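Side-chain contact in phosphoglycerate oxidoreductase (Rhizobium etli, PDB 4HY3), which probably reduces hydroxypyruvate or glyoxylate with a nicotinamide cofactor, as D-isomer-specific 2-hydroxyacid dehydrogenases do: residues Thr160-Trp163 with Gly164-Asn168. Residues are numbered along the deposited sequence; the frame is centred on the assembly and turned at random.
Sequences TELW and GGEGN
The amide N of G164 donates a hydrogen bond to O of L162 over 2.9 Å. The bond is bent, with an angle of 142° at the hydrogen, and the donor comes almost side-on to the C=O bond (96° at the oxygen), standing somewhat out of the carbonyl plane. This i to i+2 link, with W163 between its two ends, identifies an inverse gamma turn centred on that residue. Beyond it the chain folds back until the CA atoms of L162 and E166 lie 5.0 Å apart. Here L162 lays its side chain on the backbone and CB of E166: CD1 meets E166 CB at 3.8 Å, and CG lies 3.8 Å from E166 O. The two side chains run obliquely to each other, and a bend at chi2 takes part in turning the carboxylate end of E166 away from L162. The turn belongs to the irregular loop joining helix 151-158 to strand 178-182, the first strand in sequence of the parallel Rossmann-type sheet. The side chain of W163 starts away from 164-168, although its CB still touches G164 N at 3.7 Å; W163 packs on F156 of helix 151-158 and on A313 of a second subunit, whose R304 forms a salt bridge with E161.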
loop_
_atom_site.group_PDB
_atom_site.type_symbol
_atom_site.label_atom_id
_atom_site.label_comp_id
_atom_site.label_asym_id
_atom_site.label_seq_id
_atom_site.Cartn_x
_atom_site.Cartn_y
_atom_site.Cartn_z
ATOM N N THR A 160 -13.181 -29.483 26.169
ATOM C CA THR A 160 -14.439 -28.741 26.428
ATOM C C THR A 160 -14.850 -27.803 25.273
ATOM O O THR A 160 -15.065 -26.607 25.471
ATOM C CB THR A 160 -14.394 -27.918 27.743
ATOM O OG1 THR A 160 -13.477 -26.825 27.605
ATOM C CG2 THR A 160 -14.009 -28.781 28.955
ATOM N N GLU A 161 -15.013 -28.386 24.092
ATOM C CA GLU A 161 -15.088 -27.674 22.809
ATOM C C GLU A 161 -15.929 -26.397 22.688
ATOM O O GLU A 161 -15.385 -25.300 22.788
ATOM C CB GLU A 161 -15.468 -28.647 21.681
ATOM C CG GLU A 161 -14.675 -29.950 21.662
ATOM C CD GLU A 161 -13.195 -29.740 21.902
ATOM O OE1 GLU A 161 -12.711 -28.612 21.666
ATOM O OE2 GLU A 161 -12.524 -30.696 22.341
ATOM N N LEU A 162 -17.240 -26.547 22.490
ATOM C CA LEU A 162 -18.084 -25.540 21.822
ATOM C C LEU A 162 -17.570 -25.494 20.388
ATOM O O LEU A 162 -16.551 -24.882 20.104
ATOM C CB LEU A 162 -18.037 -24.147 22.490
ATOM C CG LEU A 162 -18.807 -23.685 23.754
ATOM C CD1 LEU A 162 -20.268 -24.126 23.781
ATOM C CD2 LEU A 162 -18.099 -24.068 25.048
ATOM N N TRP A 163 -18.261 -26.175 19.484
ATOM C CA TRP A 163 -17.617 -26.562 18.245
ATOM C C TRP A 163 -17.698 -25.630 17.103
ATOM O O TRP A 163 -18.077 -26.036 16.016
ATOM C CB TRP A 163 -18.006 -27.965 17.821
ATOM C CG TRP A 163 -16.792 -28.818 17.905
ATOM C CD1 TRP A 163 -16.308 -29.496 19.013
ATOM C CD2 TRP A 163 -15.797 -29.035 16.854
ATOM N NE1 TRP A 163 -15.127 -30.134 18.721
ATOM C CE2 TRP A 163 -14.764 -29.900 17.442
ATOM C CE3 TRP A 163 -15.665 -28.624 15.534
ATOM C CZ2 TRP A 163 -13.663 -30.327 16.715
ATOM C CZ3 TRP A 163 -14.554 -29.068 14.807
ATOM C CH2 TRP A 163 -13.577 -29.899 15.387
ATOM N N GLY A 164 -17.282 -24.388 17.318
ATOM C CA GLY A 164 -17.205 -23.416 16.237
ATOM C C GLY A 164 -18.579 -22.890 15.909
ATOM O O GLY A 164 -19.457 -23.645 15.510
ATOM N N GLY A 165 -18.751 -21.582 16.064
ATOM C CA GLY A 165 -20.064 -20.965 16.038
ATOM C C GLY A 165 -20.388 -20.773 17.495
ATOM O O GLY A 165 -20.555 -19.645 17.968
ATOM N N GLU A 166 -20.427 -21.892 18.212
ATOM C CA GLU A 166 -20.667 -21.888 19.649
ATOM C C GLU A 166 -19.511 -21.281 20.452
ATOM O O GLU A 166 -19.727 -20.770 21.557
ATOM C CB GLU A 166 -21.025 -23.295 20.145
ATOM C CG GLU A 166 -22.477 -23.712 19.894
ATOM C CD GLU A 166 -23.504 -22.967 20.761
ATOM O OE1 GLU A 166 -24.444 -23.621 21.269
ATOM O OE2 GLU A 166 -23.392 -21.727 20.941
ATOM N N GLY A 167 -18.300 -21.321 19.889
ATOM C CA GLY A 167 -17.127 -20.694 20.500
ATOM C C GLY A 167 -17.149 -19.190 20.329
ATOM O O GLY A 167 -16.641 -18.449 21.158
ATOM N N ASN A 168 -17.798 -18.739 19.275
ATOM C CA ASN A 168 -17.594 -17.391 18.777
ATOM C C ASN A 168 -18.550 -16.318 19.331
ATOM O O ASN A 168 -18.778 -15.262 18.718
ATOM C CB ASN A 168 -17.574 -17.423 17.237
ATOM C CG ASN A 168 -16.503 -18.361 16.689
ATOM O OD1 ASN A 168 -16.607 -18.856 15.568
ATOM N ND2 ASN A 168 -15.475 -18.620 17.491
#